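Local coordinates for fat acid-binding protein (Eubacterium ventriosum, PDB 3NYI) that binds a stearic acid molecule in the crystal and, as a member of the DegV family, probably serves as a fatty-acid-binding protein, at residues A[5-10]-A[88-93]; A[28-33]-A[66-71]; A[166-171]-A[195-200]; A[181-186]-A[202-207]. One frame throughout, in Å; residues are numbered along the deposited sequence.

Interaction 1: A[5-10]-A[88-93]; sequences YKIVSD and VCFTIT
Strands 6-10 and 88-91 run parallel, their axes 4.4 Å apart at closest approach and 18° from perfect alignment, with Ile-7 beside Val-88, Val-8 beside Cys-89 and Ser-9 beside Phe-90. The backbone bonding is the usual parallel pattern: Val-8 uses both its groups, its N donating to Val-88 O over 2.7 Å and its O receiving Phe-90 N over 2.7 Å. The bonds from Val-88 N to Lys-6 O and from Asp-10 N to Phe-90 O continue it at either end.

Beyond the last of these bonds a carboxylate takes over. Asp-10 CG lies between its backbone N and carbonyl carbon (chi1 65°), which carries the carboxylate across to Ile-92 N. That amide meets Asp-10 OD2 at 2.8 Å on its syn side, nearly straight at 170°, so a side chain, not a backbone carbonyl, receives it; Ser-99 OG binds the same oxygen, and Ala-12 N and Gln-131 NE2 hold OD1, which should fix the carboxylate's rotation. On one face of the sheet CG2 of Ile-7 lies 4.1 Å from CE2 of Phe-90, at the edge of that ring, and CG2 of Val-88 comes within 3.6 Å of CD2 of Tyr-5. On the other, Val-8 CG1 meets Cys-89 SG at 4.1 Å.

Helix 128-143 covers the Ile-7 and Phe-90 face, helix 70-81 touches Cys-89 from the other, and strands 25-33 and 119-123 flank the pair.

Interaction 2: A[28-33]-A[66-71]; sequences VPLSVS and SLPSVE. With STE (stearic acid), chain C.
Leu-30 lays its CD1 branch against the ring of Pro-68, 3.7 Å from CG, while its CD2 branch turns to the bound stearic acid and stops 3.5 Å from STE C2, the carbon next to the carboxyl group. A chi1 of -84° carries Leu-30 CG in between Pro-68 and the ligand, and chi2 of 80° turns one methyl to each. Cut back to an alanine here, the position would probably leave the Pro-68 ring short of a neighbour and open a gap beside the head of the fatty acid.

Val-28 approaches the same proline from another part of the ring, the two side chains crossing at about a right angle, with Val-28 CG1 3.7 Å from Pro-68 CB. Helix 70-81, which starts just after Ser-69 at the N-cap, supplies Tyr-73 as a further neighbour of both Val-28 and Pro-68.

Ser-31 and Ser-66 form an antiparallel hydrogen-bonded pair, joining strand 25-33 to the short strand 64-66. Ser-31 N gives Ser-66 O an almost straight bond (173°, 3.0 Å) in the carbonyl plane, whereas the return bond from Ser-66 N to Ser-31 O is more bent. One water extends the link, lying 3.0 Å from Ser-31 OG and donating to Leu-67 O at 2.7 Å.

The carboxyl head of the stearic acid, hydrogen-bonded to Thr-65 and Ser-97, sits beside a strand pairing fixed by backbone bonds. Polar groups serve the carboxyl end and a leucine methyl meets the start of the chain, a division of labour that matches the two-part chemistry of a fatty acid.

Interaction 3: A[166-171]-A[195-200]; sequences FTVGSL and PVIIMK. With STE (stearic acid), chain C.
Strands 163-167 and 194-200 are antiparallel neighbours, and Phe-166 and Ile-197 make a hydrogen-bonded pair in which Ile-197 N gives Phe-166 O a bond of 2.8 Å and Phe-166 N returns one to Ile-197 O. The pair belongs to the mixed six-stranded sheet of this DegV-family protein, and one of its side chains reaches the fatty acid.

The Phe-166 ring is filled on both faces. Over one, Ile-197 CB lies 3.8 Å from the ring centroid and 22° off the normal, a CH-pi contact displaced toward the rim, with Ile-197 CG2 only 3.4 Å from Phe-166 CE2. Over the opposite face the stearic acid tail crosses, its C14 above the ring centre, while C16 lies 3.6 Å from Phe-166 CG. The ring owes this placing to chi1 of 68°, which sets CG between the backbone N and the carbonyl carbon. A serine in its place would probably leave the tail of the lipid without its aromatic floor and uncover Ile-197.

Past the strand end, Pro-195 receives two side chains: Leu-171 slides past it in the opposite direction, its CD2 3.5 Å from Pro-195 CG, and the Val-168 side chain crosses it at roughly a right angle. Helix 213-231 touches Thr-167 and Val-196 on the other side of the sheet. There the hydroxyl of Thr-167 ties the strands once more, OG1 donating to Pro-195 O at 2.8 Å with the donor tilted 29° from the carbonyl plane.

Interaction 4: A[181-186]-A[202-207]; sequences GKVATA and GDIGLG
Val-183 carries the contact between loop 181-186 and strand 203-210. From its CB, next to the backbone, the side chain forks into two methyls. CG2, anti to the carbonyl carbon, settles over the strand backbone 3.9 Å from Gly-205 C, and reaches Ile-204 CD1 at 4.1 Å; CG1, anti to the backbone N (chi1 173°), comes to 4.4 Å from Leu-206 CD1. The CG2 methyl thus rests on the Gly-205 peptide itself. Farther along the loop, Thr-185 OG1 meets Leu-206 CD2 at 4.0 Å, their side chains crossing at a slant.

Lys-182 sits at the outer margin, its CB 4.0 Å from Ile-204 O. Its backbone N donates to a water that in turn lies close to that carbonyl oxygen, a possible water link between loop and strand. Pro-195 and Ile-197 of the adjoining strand 194-200 also touch Val-183, and Ile-204, from the same strand as Leu-206, is in contact with the stearic acid.

Segments 181-186 and 202-207 share no direct hydrogen bond and meet chiefly through apolar methyls, with a water nearby, an attachment that depends on shape fit, while Gly-205 and Gly-207 pair with strand 194-200 through their backbones.

Interactions 1 and 2 share one sheet, where strands 6-10 and 25-33 are neighbours, and interactions 3 and 4 share the other, through adjacent strands 194-200 and 203-210. Interactions 1 and 3 are buried and rest on backbone pairing, parallel in the first and antiparallel in the second; interactions 2 and 4 are only partly buried, and each recruits a water. The centres of interactions 2 and 3 stand about 25 Å apart, yet both touch the stearic acid, one at its head and one along its tail. Between the two sheets, Thr-93 of interaction 1 meets Met-199 of interaction 3 and hydrogen-bonds Gly-202 of interaction 4.

Interaction 1: A[5-10]-A[88-93]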
loop_
_atom_site.group_PDB
_atom_site.type_symbol
_atom_site.label_atom_id
_atom_site.label_comp_id
_atom_site.label_asym_id
_atom_site.label_seq_id
_atom_site.Cartn_x
_atom_site.Cartn_y
_atom_site.Cartn_z
ATOM N N TYR A 5 20.320 -9.049 0.470
ATOM C CA TYR A 5 19.367 -8.819 -0.604
ATOM C C TYR A 5 19.106 -7.339 -0.789
ATOM O O TYR A 5 19.137 -6.556 0.170
ATOM C CB TYR A 5 18.051 -9.557 -0.338
ATOM C CG TYR A 5 18.137 -11.028 -0.642
ATOM C CD1 TYR A 5 18.657 -11.921 0.291
ATOM C CD2 TYR A 5 17.730 -11.523 -1.872
ATOM C CE1 TYR A 5 18.755 -13.272 0.005
ATOM C CE2 TYR A 5 17.821 -12.870 -2.166
ATOM C CZ TYR A 5 18.332 -13.738 -1.225
ATOM O OH TYR A 5 18.423 -15.077 -1.524
ATOM N N LYS A 6 18.860 -6.956 -2.034
ATOM C CA LYS A 6 18.396 -5.620 -2.303
ATOM C C LYS A 6 16.877 -5.667 -2.476
ATOM O O LYS A 6 16.369 -6.191 -3.474
ATOM C CB LYS A 6 19.077 -5.058 -3.544
ATOM C CG LYS A 6 20.527 -4.690 -3.313
ATOM C CD LYS A 6 20.664 -3.489 -2.393
ATOM C CE LYS A 6 22.135 -3.097 -2.240
ATOM N NZ LYS A 6 22.316 -1.753 -1.627
ATOM N N ILE A 7 16.167 -5.151 -1.476
ATOM C CA ILE A 7 14.704 -5.099 -1.502
ATOM C C ILE A 7 14.227 -3.891 -2.317
ATOM O O ILE A 7 14.694 -2.771 -2.113
ATOM C CB ILE A 7 14.139 -5.070 -0.075
ATOM C CG1 ILE A 7 14.554 -6.352 0.656
ATOM C CG2 ILE A 7 12.619 -4.902 -0.091
ATOM C CD1 ILE A 7 14.224 -6.375 2.136
ATOM N N VAL A 8 13.321 -4.138 -3.261
ATOM C CA VAL A 8 12.757 -3.087 -4.097
ATOM C C VAL A 8 11.223 -3.119 -3.994
ATOM O O VAL A 8 10.627 -4.180 -3.812
ATOM C CB VAL A 8 13.190 -3.266 -5.578
ATOM C CG1 VAL A 8 12.675 -2.108 -6.466
ATOM C CG2 VAL A 8 14.724 -3.401 -5.677
ATOM N N SER A 9 10.592 -1.953 -4.069
ATOM C CA SER A 9 9.127 -1.888 -4.140
ATOM C C SER A 9 8.736 -0.757 -5.064
ATOM O O SER A 9 9.534 0.163 -5.280
ATOM C CB SER A 9 8.524 -1.647 -2.753
ATOM O OG SER A 9 7.098 -1.555 -2.812
ATOM N N ASP A 10 7.529 -0.828 -5.630
ATOM C CA ASP A 10 6.979 0.317 -6.337
ATOM C C ASP A 10 6.482 1.303 -5.293
ATOM O O ASP A 10 6.344 0.960 -4.109
ATOM C CB ASP A 10 5.900 -0.082 -7.368
ATOM C CG ASP A 10 4.644 -0.687 -6.732
ATOM O OD1 ASP A 10 4.371 -0.386 -5.560
ATOM O OD2 ASP A 10 3.920 -1.446 -7.428
ATOM N N VAL A 88 14.941 -8.673 -4.578
ATOM C CA VAL A 88 13.554 -9.020 -4.317
ATOM C C VAL A 88 12.675 -7.796 -4.478
ATOM O O VAL A 88 12.885 -6.785 -3.819
ATOM C CB VAL A 88 13.353 -9.570 -2.881
ATOM C CG1 VAL A 88 11.941 -10.070 -2.732
ATOM C CG2 VAL A 88 14.340 -10.690 -2.606
ATOM N N CYS A 89 11.671 -7.898 -5.342
ATOM C CA CYS A 89 10.877 -6.738 -5.717
ATOM C C CYS A 89 9.381 -6.927 -5.435
ATOM O O CYS A 89 8.771 -7.855 -5.961
ATOM C CB CYS A 89 11.102 -6.445 -7.206
ATOM S SG CYS A 89 10.149 -5.060 -7.837
ATOM N N PHE A 90 8.801 -6.041 -4.618
ATOM C CA PHE A 90 7.365 -6.089 -4.292
ATOM C C PHE A 90 6.578 -5.054 -5.089
ATOM O O PHE A 90 7.022 -3.924 -5.270
ATOM C CB PHE A 90 7.136 -5.791 -2.810
ATOM C CG PHE A 90 7.731 -6.798 -1.891
ATOM C CD1 PHE A 90 6.947 -7.818 -1.364
ATOM C CD2 PHE A 90 9.073 -6.727 -1.534
ATOM C CE1 PHE A 90 7.491 -8.757 -0.504
ATOM C CE2 PHE A 90 9.626 -7.659 -0.671
ATOM C CZ PHE A 90 8.834 -8.679 -0.156
ATOM N N THR A 91 5.389 -5.430 -5.545
ATOM C CA THR A 91 4.555 -4.487 -6.270
ATOM C C THR A 91 3.178 -4.455 -5.655
ATOM O O THR A 91 2.787 -5.362 -4.907
ATOM C CB THR A 91 4.384 -4.868 -7.760
ATOM O OG1 THR A 91 3.580 -6.047 -7.863
ATOM C CG2 THR A 91 5.723 -5.137 -8.404
ATOM N N ILE A 92 2.446 -3.401 -5.988
ATOM C CA ILE A 92 1.041 -3.296 -5.624
ATOM C C ILE A 92 0.290 -4.503 -6.214
ATOM O O ILE A 92 0.734 -5.094 -7.210
ATOM C CB ILE A 92 0.470 -1.961 -6.168
ATOM C CG1 ILE A 92 -0.901 -1.636 -5.550
ATOM C CG2 ILE A 92 0.403 -1.992 -7.720
ATOM C CD1 ILE A 92 -1.449 -0.227 -5.956
ATOM N N THR A 93 -0.837 -4.875 -5.606
ATOM C CA THR A 93 -1.670 -5.969 -6.125
ATOM C C THR A 93 -1.929 -5.887 -7.632
ATOM O O THR A 93 -2.234 -4.823 -8.166
ATOM C CB THR A 93 -3.034 -6.061 -5.398
ATOM O OG1 THR A 93 -3.851 -7.045 -6.044
ATOM C CG2 THR A 93 -3.753 -4.726 -5.416
#

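Interaction 2: A[28-33]-A[66-71]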
loop_
_atom_site.group_PDB
_atom_site.type_symbol
_atom_site.label_atom_id
_atom_site.label_comp_id
_atom_site.label_asym_id
_atom_site.label_seq_id
_atom_site.Cartn_x
_atom_site.Cartn_y
_atom_site.Cartn_z
ATOM N N VAL A 28 10.698 2.104 -6.835
ATOM C CA VAL A 28 10.434 2.402 -8.247
ATOM C C VAL A 28 9.104 3.152 -8.333
ATOM O O VAL A 28 8.040 2.609 -8.000
ATOM C CB VAL A 28 10.388 1.120 -9.101
ATOM C CG1 VAL A 28 10.033 1.438 -10.585
ATOM C CG2 VAL A 28 11.711 0.384 -9.008
ATOM N N PRO A 29 9.156 4.414 -8.768
ATOM C CA PRO A 29 7.965 5.278 -8.720
ATOM C C PRO A 29 6.893 5.004 -9.779
ATOM O O PRO A 29 7.202 4.763 -10.958
ATOM C CB PRO A 29 8.531 6.687 -8.954
ATOM C CG PRO A 29 9.933 6.518 -9.426
ATOM C CD PRO A 29 10.345 5.089 -9.325
ATOM N N LEU A 30 5.630 5.088 -9.363
ATOM C CA LEU A 30 4.541 5.265 -10.321
ATOM C C LEU A 30 4.500 6.742 -10.708
ATOM O O LEU A 30 5.233 7.548 -10.135
ATOM C CB LEU A 30 3.205 4.789 -9.735
ATOM C CG LEU A 30 3.011 3.274 -9.901
ATOM C CD1 LEU A 30 3.781 2.461 -8.835
ATOM C CD2 LEU A 30 1.524 2.901 -9.881
ATOM N N SER A 31 3.658 7.099 -11.674
ATOM C CA SER A 31 3.521 8.503 -12.064
ATOM C C SER A 31 2.087 8.983 -11.915
ATOM O O SER A 31 1.140 8.185 -11.891
ATOM C CB SER A 31 4.015 8.728 -13.503
ATOM O OG SER A 31 5.402 8.431 -13.580
ATOM N N VAL A 32 1.937 10.294 -11.786
ATOM C CA VAL A 32 0.622 10.917 -11.758
ATOM C C VAL A 32 0.543 12.039 -12.800
ATOM O O VAL A 32 1.554 12.671 -13.111
ATOM C CB VAL A 32 0.288 11.448 -10.357
ATOM C CG1 VAL A 32 1.347 12.438 -9.889
ATOM C CG2 VAL A 32 -1.080 12.081 -10.342
ATOM N N SER A 33 -0.646 12.250 -13.366
ATOM C CA SER A 33 -0.873 13.341 -14.312
ATOM C C SER A 33 -2.157 14.065 -13.949
ATOM O O SER A 33 -3.148 13.439 -13.586
ATOM C CB SER A 33 -0.974 12.846 -15.758
ATOM O OG SER A 33 -1.318 13.922 -16.635
ATOM N N SER A 66 -0.189 6.195 -13.474
ATOM C CA SER A 66 0.366 5.338 -14.495
ATOM C C SER A 66 1.379 4.408 -13.844
ATOM O O SER A 66 2.156 4.836 -12.990
ATOM C CB SER A 66 1.029 6.203 -15.576
ATOM O OG SER A 66 1.508 5.400 -16.626
ATOM N N LEU A 67 1.328 3.129 -14.221
ATOM C CA LEU A 67 2.266 2.116 -13.748
ATOM C C LEU A 67 3.714 2.486 -14.107
ATOM O O LEU A 67 3.935 3.256 -15.044
ATOM C CB LEU A 67 1.892 0.766 -14.376
ATOM C CG LEU A 67 2.245 0.590 -15.862
ATOM C CD1 LEU A 67 1.947 -0.837 -16.305
ATOM C CD2 LEU A 67 1.534 1.594 -16.775
ATOM N N PRO A 68 4.710 1.928 -13.385
ATOM C CA PRO A 68 6.095 2.263 -13.766
ATOM C C PRO A 68 6.432 1.597 -15.083
ATOM O O PRO A 68 5.878 0.531 -15.379
ATOM C CB PRO A 68 6.949 1.624 -12.656
ATOM C CG PRO A 68 5.954 1.263 -11.531
ATOM C CD PRO A 68 4.657 0.973 -12.259
ATOM N N SER A 69 7.318 2.205 -15.866
ATOM C CA SER A 69 7.685 1.637 -17.150
ATOM C C SER A 69 8.542 0.407 -16.896
ATOM O O SER A 69 9.257 0.350 -15.903
ATOM C CB SER A 69 8.501 2.654 -17.970
ATOM O OG SER A 69 9.755 2.886 -17.345
ATOM N N VAL A 70 8.493 -0.554 -17.810
ATOM C CA VAL A 70 9.439 -1.669 -17.792
ATOM C C VAL A 70 10.907 -1.195 -17.651
ATOM O O VAL A 70 11.691 -1.785 -16.905
ATOM C CB VAL A 70 9.306 -2.510 -19.075
ATOM C CG1 VAL A 70 10.420 -3.548 -19.159
ATOM C CG2 VAL A 70 7.935 -3.158 -19.159
ATOM N N GLU A 71 11.286 -0.140 -18.368
ATOM C CA GLU A 71 12.672 0.345 -18.315
ATOM C C GLU A 71 13.085 0.851 -16.934
ATOM O O GLU A 71 14.241 0.687 -16.528
ATOM C CB GLU A 71 12.909 1.461 -19.342
ATOM C CG GLU A 71 12.631 1.069 -20.776
ATOM C CD GLU A 71 12.188 2.256 -21.619
ATOM O OE1 GLU A 71 12.753 2.462 -22.717
ATOM O OE2 GLU A 71 11.276 2.991 -21.175
HETATM C C1 STE C . -1.685 2.406 -12.012
HETATM O O1 STE C . -1.276 1.400 -12.505
HETATM O O2 STE C . -2.101 3.278 -12.718
HETATM C C2 STE C . -1.886 2.478 -10.481
HETATM C C3 STE C . -3.369 2.214 -10.112
HETATM C C4 STE C . -3.578 2.401 -8.589
HETATM C C5 STE C . -4.976 1.907 -8.153
HETATM C C6 STE C . -5.175 2.159 -6.640
HETATM C C7 STE C . -6.606 1.768 -6.191
HETATM C C8 STE C . -6.685 1.895 -4.648
HETATM C C9 STE C . -8.098 1.543 -4.130
HETATM C C10 STE C . -8.139 1.777 -2.595
HETATM C C11 STE C . -7.424 0.612 -1.906
HETATM C C12 STE C . -6.349 1.014 -0.868
HETATM C C13 STE C . -6.533 2.407 -0.246
HETATM C C14 STE C . -6.336 2.236 1.285
HETATM C C15 STE C . -6.100 3.600 1.974
HETATM C C16 STE C . -6.285 3.419 3.501
HETATM C C17 STE C . -4.951 2.974 4.139
HETATM C C18 STE C . -5.057 2.953 5.681
HETATM O O HOH W 1 4.870 5.763 -14.825
#

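Interaction 3: A[166-171]-A[195-200]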
loop_
_atom_site.group_PDB
_atom_site.type_symbol
_atom_site.label_atom_id
_atom_site.label_comp_id
_atom_site.label_asym_id
_atom_site.label_seq_id
_atom_site.Cartn_x
_atom_site.Cartn_y
_atom_site.Cartn_z
ATOM N N PHE A 166 -10.701 0.768 6.200
ATOM C CA PHE A 166 -10.603 2.206 5.961
ATOM C C PHE A 166 -11.872 2.832 5.452
ATOM O O PHE A 166 -12.835 2.132 5.109
ATOM C CB PHE A 166 -9.432 2.533 5.022
ATOM C CG PHE A 166 -9.606 2.056 3.595
ATOM C CD1 PHE A 166 -9.830 2.976 2.569
ATOM C CD2 PHE A 166 -9.492 0.705 3.268
ATOM C CE1 PHE A 166 -9.965 2.568 1.238
ATOM C CE2 PHE A 166 -9.624 0.282 1.933
ATOM C CZ PHE A 166 -9.849 1.223 0.914
ATOM N N THR A 167 -11.867 4.162 5.415
ATOM C CA THR A 167 -12.962 4.894 4.810
ATOM C C THR A 167 -12.402 6.015 3.932
ATOM O O THR A 167 -11.206 6.297 3.968
ATOM C CB THR A 167 -13.937 5.430 5.882
ATOM O OG1 THR A 167 -15.144 5.878 5.253
ATOM C CG2 THR A 167 -13.304 6.566 6.693
ATOM N N VAL A 168 -13.262 6.617 3.116
ATOM C CA VAL A 168 -12.851 7.690 2.209
ATOM C C VAL A 168 -13.908 8.794 2.219
ATOM O O VAL A 168 -14.949 8.633 2.838
ATOM C CB VAL A 168 -12.666 7.161 0.789
ATOM C CG1 VAL A 168 -11.503 6.145 0.756
ATOM C CG2 VAL A 168 -13.968 6.519 0.285
ATOM N N GLY A 169 -13.645 9.914 1.548
ATOM C CA GLY A 169 -14.558 11.050 1.605
ATOM C C GLY A 169 -15.748 10.985 0.659
ATOM O O GLY A 169 -16.737 11.694 0.842
ATOM N N SER A 170 -15.658 10.128 -0.351
ATOM C CA SER A 170 -16.693 10.018 -1.376
ATOM C C SER A 170 -16.354 8.823 -2.243
ATOM O O SER A 170 -15.273 8.250 -2.108
ATOM C CB SER A 170 -16.710 11.276 -2.255
ATOM O OG SER A 170 -15.531 11.355 -3.046
ATOM N N LEU A 171 -17.258 8.454 -3.143
ATOM C CA LEU A 171 -16.982 7.372 -4.083
ATOM C C LEU A 171 -16.461 7.901 -5.421
ATOM O O LEU A 171 -16.107 7.117 -6.298
ATOM C CB LEU A 171 -18.247 6.557 -4.351
ATOM C CG LEU A 171 -18.756 5.616 -3.257
ATOM C CD1 LEU A 171 -19.877 4.748 -3.821
ATOM C CD2 LEU A 171 -17.632 4.751 -2.758
ATOM N N PRO A 195 -18.481 4.540 2.115
ATOM C CA PRO A 195 -18.230 3.136 2.460
ATOM C C PRO A 195 -17.203 2.961 3.563
ATOM O O PRO A 195 -16.298 3.781 3.734
ATOM C CB PRO A 195 -17.666 2.568 1.160
ATOM C CG PRO A 195 -16.909 3.750 0.554
ATOM C CD PRO A 195 -17.759 4.961 0.897
ATOM N N VAL A 196 -17.377 1.894 4.339
ATOM C CA VAL A 196 -16.279 1.350 5.108
ATOM C C VAL A 196 -15.773 0.243 4.202
ATOM O O VAL A 196 -16.553 -0.599 3.747
ATOM C CB VAL A 196 -16.754 0.722 6.424
ATOM C CG1 VAL A 196 -15.595 0.001 7.111
ATOM C CG2 VAL A 196 -17.368 1.781 7.342
ATOM N N ILE A 197 -14.476 0.246 3.928
ATOM C CA ILE A 197 -13.920 -0.644 2.921
ATOM C C ILE A 197 -12.912 -1.594 3.549
ATOM O O ILE A 197 -12.176 -1.221 4.457
ATOM C CB ILE A 197 -13.224 0.179 1.785
ATOM C CG1 ILE A 197 -14.208 1.184 1.172
ATOM C CG2 ILE A 197 -12.622 -0.754 0.700
ATOM C CD1 ILE A 197 -13.555 2.148 0.170
ATOM N N ILE A 198 -12.869 -2.822 3.046
ATOM C CA ILE A 198 -11.897 -3.790 3.502
ATOM C C ILE A 198 -11.067 -4.239 2.324
ATOM O O ILE A 198 -11.623 -4.636 1.305
ATOM C CB ILE A 198 -12.579 -5.056 4.098
ATOM C CG1 ILE A 198 -13.485 -4.684 5.267
ATOM C CG2 ILE A 198 -11.512 -6.069 4.513
ATOM C CD1 ILE A 198 -14.298 -5.859 5.827
HETATM N N MSE A 199 -9.747 -4.190 2.465
HETATM C CA MSE A 199 -8.879 -4.797 1.467
HETATM C C MSE A 199 -8.405 -6.149 1.955
HETATM O O MSE A 199 -7.809 -6.264 3.030
HETATM C CB MSE A 199 -7.664 -3.923 1.139
HETATM C CG MSE A 199 -6.797 -4.563 0.070
HETATM SE SE MSE A 199 -5.311 -3.455 -0.568
HETATM C CE MSE A 199 -4.844 -4.588 -2.112
ATOM N N LYS A 200 -8.674 -7.182 1.169
ATOM C CA LYS A 200 -8.196 -8.501 1.526
ATOM C C LYS A 200 -8.104 -9.334 0.279
ATOM O O LYS A 200 -8.862 -9.124 -0.687
ATOM C CB LYS A 200 -9.129 -9.164 2.545
ATOM C CG LYS A 200 -10.368 -9.812 1.954
ATOM C CD LYS A 200 -11.154 -10.550 3.069
ATOM C CE LYS A 200 -12.406 -11.230 2.531
ATOM N NZ LYS A 200 -13.157 -11.971 3.612
HETATM C C1 STE C . -1.685 2.406 -12.012
HETATM O O1 STE C . -1.276 1.400 -12.505
HETATM O O2 STE C . -2.101 3.278 -12.718
HETATM C C2 STE C . -1.886 2.478 -10.481
HETATM C C3 STE C . -3.369 2.214 -10.112
HETATM C C4 STE C . -3.578 2.401 -8.589
HETATM C C5 STE C . -4.976 1.907 -8.153
HETATM C C6 STE C . -5.175 2.159 -6.640
HETATM C C7 STE C . -6.606 1.768 -6.191
HETATM C C8 STE C . -6.685 1.895 -4.648
HETATM C C9 STE C . -8.098 1.543 -4.130
HETATM C C10 STE C . -8.139 1.777 -2.595
HETATM C C11 STE C . -7.424 0.612 -1.906
HETATM C C12 STE C . -6.349 1.014 -0.868
HETATM C C13 STE C . -6.533 2.407 -0.246
HETATM C C14 STE C . -6.336 2.236 1.285
HETATM C C15 STE C . -6.100 3.600 1.974
HETATM C C16 STE C . -6.285 3.419 3.501
HETATM C C17 STE C . -4.951 2.974 4.139
HETATM C C18 STE C . -5.057 2.953 5.681
#

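Interaction 4: A[181-186]-A[202-207]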
loop_
_atom_site.group_PDB
_atom_site.type_symbol
_atom_site.label_atom_id
_atom_site.label_comp_id
_atom_site.label_asym_id
_atom_site.label_seq_id
_atom_site.Cartn_x
_atom_site.Cartn_y
_atom_site.Cartn_z
ATOM N N GLY A 181 -14.743 -1.511 -8.084
ATOM C CA GLY A 181 -15.215 -2.879 -8.001
ATOM C C GLY A 181 -16.422 -3.100 -7.101
ATOM O O GLY A 181 -17.465 -2.441 -7.231
ATOM N N LYS A 182 -16.273 -4.029 -6.167
ATOM C CA LYS A 182 -17.393 -4.443 -5.313
ATOM C C LYS A 182 -17.862 -3.393 -4.297
ATOM O O LYS A 182 -18.885 -3.571 -3.621
ATOM C CB LYS A 182 -17.055 -5.760 -4.606
ATOM C CG LYS A 182 -17.095 -6.960 -5.538
ATOM C CD LYS A 182 -16.602 -8.221 -4.848
ATOM C CE LYS A 182 -16.688 -9.427 -5.782
ATOM N NZ LYS A 182 -15.817 -9.284 -6.987
ATOM N N VAL A 183 -17.114 -2.305 -4.174
ATOM C CA VAL A 183 -17.536 -1.221 -3.291
ATOM C C VAL A 183 -18.702 -0.426 -3.910
ATOM O O VAL A 183 -19.421 0.280 -3.205
ATOM C CB VAL A 183 -16.346 -0.309 -2.938
ATOM C CG1 VAL A 183 -16.797 0.925 -2.164
ATOM C CG2 VAL A 183 -15.302 -1.110 -2.143
ATOM N N ALA A 184 -18.898 -0.544 -5.223
ATOM C CA ALA A 184 -20.061 0.091 -5.863
ATOM C C ALA A 184 -21.292 -0.798 -5.722
ATOM O O ALA A 184 -21.365 -1.868 -6.325
ATOM C CB ALA A 184 -19.791 0.407 -7.342
ATOM N N THR A 185 -22.250 -0.364 -4.912
ATOM C CA THR A 185 -23.506 -1.097 -4.767
ATOM C C THR A 185 -24.666 -0.109 -4.731
ATOM O O THR A 185 -24.454 1.103 -4.739
ATOM C CB THR A 185 -23.528 -2.004 -3.499
ATOM O OG1 THR A 185 -23.770 -1.215 -2.329
ATOM C CG2 THR A 185 -22.213 -2.760 -3.335
ATOM N N ALA A 186 -25.889 -0.622 -4.696
ATOM C CA ALA A 186 -27.050 0.252 -4.647
ATOM C C ALA A 186 -26.952 1.141 -3.412
ATOM O O ALA A 186 -27.134 2.355 -3.498
ATOM C CB ALA A 186 -28.332 -0.561 -4.630
ATOM N N GLY A 202 -6.085 -9.257 -2.041
ATOM C CA GLY A 202 -5.672 -8.531 -3.240
ATOM C C GLY A 202 -6.643 -7.528 -3.834
ATOM O O GLY A 202 -6.327 -6.878 -4.851
ATOM N N ASP A 203 -7.806 -7.361 -3.206
ATOM C CA ASP A 203 -8.832 -6.486 -3.757
ATOM C C ASP A 203 -9.647 -5.804 -2.645
ATOM O O ASP A 203 -9.485 -6.129 -1.467
ATOM C CB ASP A 203 -9.760 -7.319 -4.656
ATOM C CG ASP A 203 -10.438 -6.492 -5.753
ATOM O OD1 ASP A 203 -10.428 -5.243 -5.683
ATOM O OD2 ASP A 203 -10.985 -7.105 -6.698
ATOM N N ILE A 204 -10.550 -4.894 -3.018
ATOM C CA ILE A 204 -11.425 -4.233 -2.033
ATOM C C ILE A 204 -12.873 -4.716 -2.057
ATOM O O ILE A 204 -13.398 -5.109 -3.097
ATOM C CB ILE A 204 -11.390 -2.695 -2.152
ATOM C CG1 ILE A 204 -11.552 -2.255 -3.611
ATOM C CG2 ILE A 204 -10.048 -2.150 -1.611
ATOM C CD1 ILE A 204 -11.571 -0.723 -3.777
ATOM N N GLY A 205 -13.506 -4.676 -0.889
ATOM C CA GLY A 205 -14.897 -5.056 -0.737
ATOM C C GLY A 205 -15.555 -4.174 0.308
ATOM O O GLY A 205 -14.876 -3.455 1.044
ATOM N N LEU A 206 -16.882 -4.224 0.378
ATOM C CA LEU A 206 -17.619 -3.333 1.263
ATOM C C LEU A 206 -17.734 -3.939 2.659
ATOM O O LEU A 206 -18.155 -5.085 2.804
ATOM C CB LEU A 206 -19.011 -3.060 0.682
ATOM C CG LEU A 206 -19.835 -1.941 1.329
ATOM C CD1 LEU A 206 -19.154 -0.581 1.175
ATOM C CD2 LEU A 206 -21.238 -1.910 0.728
ATOM N N GLY A 207 -17.338 -3.185 3.681
ATOM C CA GLY A 207 -17.452 -3.658 5.053
ATOM C C GLY A 207 -18.496 -2.940 5.896
ATOM O O GLY A 207 -18.674 -3.260 7.067
HETATM O O HOH W 2 -13.573 -5.126 -5.603
#